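Conjugal transfer protein (Escherichia coli, PDB 5I97) probably serves as a VirB8-like inner-membrane component of the pKM101 type IV secretion system, this chain being its soluble NTF2-like domain. Local coordinates at residues T35-H40 against F151-Y156. Numbering follows the deposited sequence.
Sequences TQYVIH and FRVTSY
Val153 sets its CG2 methyl squarely over one face of the Tyr37 ring, in a CH-pi contact 3.3 Å from the centroid and only 2° off the ring normal. A chi1 of -175° swings the Tyr37 ring out from the helix towards the strand; no hydrogen bond crosses between the segments, and the Tyr37 OH is instead hydrogen-bonded to Ser60 and Arg41. One edge of the same ring is turned to the face of Tyr156 in an offset edge-to-face pair, the planes at 69° and CE2 of Tyr37 3.8 Å from CD1 of Tyr156. Away from this buried core the packing is looser: CG2 of Val38 lies at the edge of the partly exposed Tyr156 ring, 4.4 Å from its CE1, while the Tyr156 OH is hydrogen-bonded to Glu42. Replacing Tyr37 by an alanine is likely to leave the Val153 methyl and the Tyr156 face without their aromatic partner, and Ser60 and Arg41 without the phenol oxygen. Helix 27-42 packs here against strand 151-160, an edge strand of this chain's sheet, where Thr154 and Ser155 form a classic beta bulge opposite Gly131; Met130 of strand 124-134 and Val56 of helix 49-58 also touch Tyr37.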
ATOM      1  N   THR A  35     -14.196  13.891  -2.714  1.00 25.16           N
ATOM      2  CA  THR A  35     -13.526  12.650  -2.385  1.00 24.59           C
ATOM      3  C   THR A  35     -12.146  12.942  -1.779  1.00 24.11           C
ATOM      4  O   THR A  35     -11.706  12.231  -0.885  1.00 23.68           O
ATOM      5  CB  THR A  35     -13.400  11.690  -3.607  1.00 24.62           C
ATOM      6  OG1 THR A  35     -12.798  12.369  -4.706  1.00 24.84           O
ATOM      7  CG2 THR A  35     -14.757  11.169  -4.033  1.00 25.12           C
ATOM      8  N   GLN A  36     -11.468  13.975  -2.274  1.00 24.26           N
ATOM      9  CA  GLN A  36     -10.186  14.398  -1.707  1.00 23.96           C
ATOM     10  C   GLN A  36     -10.330  14.792  -0.257  1.00 23.88           C
ATOM     11  O   GLN A  36      -9.479  14.492   0.566  1.00 23.53           O
ATOM     12  CB  GLN A  36      -9.618  15.596  -2.472  1.00 24.33           C
ATOM     13  CG  GLN A  36      -9.013  15.261  -3.799  1.00 24.40           C
ATOM     14  CD  GLN A  36      -7.756  14.468  -3.641  1.00 23.92           C
ATOM     15  OE1 GLN A  36      -7.700  13.307  -4.020  1.00 23.68           O
ATOM     16  NE2 GLN A  36      -6.723  15.097  -3.093  1.00 26.14           N
ATOM     17  N   TYR A  37     -11.424  15.463   0.047  1.00 24.29           N
ATOM     18  CA  TYR A  37     -11.670  15.931   1.389  1.00 24.35           C
ATOM     19  C   TYR A  37     -11.844  14.744   2.323  1.00 24.00           C
ATOM     20  O   TYR A  37     -11.236  14.703   3.386  1.00 23.80           O
ATOM     21  CB  TYR A  37     -12.888  16.843   1.426  1.00 24.95           C
ATOM     22  CG  TYR A  37     -13.157  17.476   2.766  1.00 25.14           C
ATOM     23  CD1 TYR A  37     -12.565  18.679   3.123  1.00 25.37           C
ATOM     24  CD2 TYR A  37     -14.002  16.866   3.686  1.00 25.17           C
ATOM     25  CE1 TYR A  37     -12.815  19.267   4.354  1.00 25.63           C
ATOM     26  CE2 TYR A  37     -14.261  17.447   4.914  1.00 25.43           C
ATOM     27  CZ  TYR A  37     -13.666  18.644   5.245  1.00 25.66           C
ATOM     28  OH  TYR A  37     -13.923  19.210   6.467  1.00 25.99           O
ATOM     29  N   VAL A  38     -12.678  13.793   1.920  1.00 24.01           N
ATOM     30  CA  VAL A  38     -12.918  12.607   2.718  1.00 23.78           C
ATOM     31  C   VAL A  38     -11.637  11.809   2.897  1.00 23.24           C
ATOM     32  O   VAL A  38     -11.344  11.322   3.976  1.00 23.06           O
ATOM     33  CB  VAL A  38     -13.994  11.715   2.088  1.00 23.98           C
ATOM     34  CG1 VAL A  38     -14.057  10.352   2.795  1.00 23.75           C
ATOM     35  CG2 VAL A  38     -15.336  12.417   2.104  1.00 24.60           C
ATOM     36  N   ILE A  39     -10.863  11.679   1.835  1.00 23.06           N
ATOM     37  CA  ILE A  39      -9.614  10.954   1.928  1.00 22.63           C
ATOM     38  C   ILE A  39      -8.635  11.639   2.886  1.00 22.53           C
ATOM     39  O   ILE A  39      -8.001  10.974   3.701  1.00 22.28           O
ATOM     40  CB  ILE A  39      -8.993  10.775   0.545  1.00 22.57           C
ATOM     41  CG1 ILE A  39      -9.809   9.757  -0.253  1.00 22.66           C
ATOM     42  CG2 ILE A  39      -7.576  10.272   0.654  1.00 22.76           C
ATOM     43  CD1 ILE A  39      -9.451   9.689  -1.719  1.00 22.78           C
ATOM     44  N   HIS A  40      -8.530  12.965   2.802  1.00 22.82           N
ATOM     45  CA  HIS A  40      -7.641  13.716   3.675  1.00 22.86           C
ATOM     46  C   HIS A  40      -8.077  13.607   5.130  1.00 22.92           C
ATOM     47  O   HIS A  40      -7.246  13.500   6.026  1.00 22.84           O
ATOM     48  CB  HIS A  40      -7.608  15.197   3.289  1.00 23.27           C
ATOM     49  CG  HIS A  40      -6.712  15.527   2.138  1.00 23.62           C
ATOM     50  ND1 HIS A  40      -5.393  15.130   2.076  1.00 24.84           N
ATOM     51  CD2 HIS A  40      -6.940  16.244   1.011  1.00 25.30           C
ATOM     52  CE1 HIS A  40      -4.851  15.582   0.959  1.00 26.11           C
ATOM     53  NE2 HIS A  40      -5.769  16.262   0.296  1.00 24.41           N
ATOM     54  N   PHE A 151     -12.535  25.606  -2.775  1.00 29.20           N
ATOM     55  CA  PHE A 151     -13.522  24.628  -2.349  1.00 28.85           C
ATOM     56  C   PHE A 151     -13.601  24.598  -0.834  1.00 28.57           C
ATOM     57  O   PHE A 151     -12.586  24.692  -0.153  1.00 28.26           O
ATOM     58  CB  PHE A 151     -13.156  23.240  -2.890  1.00 28.20           C
ATOM     59  CG  PHE A 151     -13.968  22.114  -2.312  1.00 27.78           C
ATOM     60  CD1 PHE A 151     -15.218  21.809  -2.821  1.00 28.16           C
ATOM     61  CD2 PHE A 151     -13.464  21.337  -1.283  1.00 27.11           C
ATOM     62  CE1 PHE A 151     -15.959  20.760  -2.297  1.00 27.87           C
ATOM     63  CE2 PHE A 151     -14.198  20.293  -0.759  1.00 26.81           C
ATOM     64  CZ  PHE A 151     -15.446  20.006  -1.260  1.00 27.20           C
ATOM     65  N   ARG A 152     -14.804  24.490  -0.300  1.00 28.77           N
ATOM     66  CA  ARG A 152     -14.916  24.313   1.129  1.00 28.53           C
ATOM     67  C   ARG A 152     -16.171  23.543   1.503  1.00 28.54           C
ATOM     68  O   ARG A 152     -17.216  23.662   0.861  1.00 29.04           O
ATOM     69  CB  ARG A 152     -14.847  25.649   1.872  1.00 29.11           C
ATOM     70  CG  ARG A 152     -16.102  26.484   1.907  1.00 29.92           C
ATOM     71  CD  ARG A 152     -15.785  27.793   2.632  1.00 32.66           C
ATOM     72  NE  ARG A 152     -16.944  28.660   2.812  1.00 37.28           N
ATOM     73  CZ  ARG A 152     -16.909  29.811   3.479  1.00 36.71           C
ATOM     74  NH1 ARG A 152     -15.779  30.217   4.046  1.00 31.84           N
ATOM     75  NH2 ARG A 152     -18.008  30.544   3.596  1.00 40.45           N
ATOM     76  N   VAL A 153     -16.021  22.728   2.543  1.00 28.04           N
ATOM     77  CA  VAL A 153     -17.096  21.939   3.097  1.00 28.07           C
ATOM     78  C   VAL A 153     -17.804  22.758   4.167  1.00 28.65           C
ATOM     79  O   VAL A 153     -17.161  23.310   5.068  1.00 28.64           O
ATOM     80  CB  VAL A 153     -16.557  20.627   3.704  1.00 27.33           C
ATOM     81  CG1 VAL A 153     -17.651  19.862   4.428  1.00 27.46           C
ATOM     82  CG2 VAL A 153     -15.905  19.781   2.633  1.00 26.82           C
ATOM     83  N   THR A 154     -19.128  22.826   4.071  1.00 29.23           N
ATOM     84  CA  THR A 154     -19.936  23.683   4.938  1.00 29.94           C
ATOM     85  C   THR A 154     -20.668  22.921   6.034  1.00 29.98           C
ATOM     86  O   THR A 154     -21.163  23.514   6.987  1.00 30.51           O
ATOM     87  CB  THR A 154     -20.974  24.474   4.121  1.00 30.79           C
ATOM     88  OG1 THR A 154     -21.899  23.566   3.516  1.00 30.88           O
ATOM     89  CG2 THR A 154     -20.288  25.274   3.046  1.00 30.88           C
ATOM     90  N   SER A 155     -20.809  21.614   5.853  1.00 29.53           N
ATOM     91  CA  SER A 155     -21.317  20.757   6.908  1.00 29.52           C
ATOM     92  C   SER A 155     -20.780  19.356   6.678  1.00 28.76           C
ATOM     93  O   SER A 155     -20.522  18.969   5.545  1.00 28.46           O
ATOM     94  CB  SER A 155     -22.838  20.774   6.970  1.00 30.34           C
ATOM     95  OG  SER A 155     -23.397  20.019   5.926  1.00 30.35           O
ATOM     96  N   TYR A 156     -20.576  18.605   7.751  1.00 28.51           N
ATOM     97  CA  TYR A 156     -19.943  17.311   7.625  1.00 27.81           C
ATOM     98  C   TYR A 156     -20.344  16.394   8.758  1.00 27.89           C
ATOM     99  O   TYR A 156     -20.096  16.670   9.927  1.00 28.01           O
ATOM    100  CB  TYR A 156     -18.425  17.473   7.590  1.00 27.16           C
ATOM    101  CG  TYR A 156     -17.672  16.208   7.247  1.00 26.46           C
ATOM    102  CD1 TYR A 156     -17.525  15.808   5.930  1.00 26.20           C
ATOM    103  CD2 TYR A 156     -17.095  15.432   8.235  1.00 26.12           C
ATOM    104  CE1 TYR A 156     -16.834  14.669   5.607  1.00 25.62           C
ATOM    105  CE2 TYR A 156     -16.399  14.292   7.923  1.00 25.54           C
ATOM    106  CZ  TYR A 156     -16.274  13.915   6.607  1.00 25.29           C
ATOM    107  OH  TYR A 156     -15.588  12.784   6.276  1.00 24.77           O
TER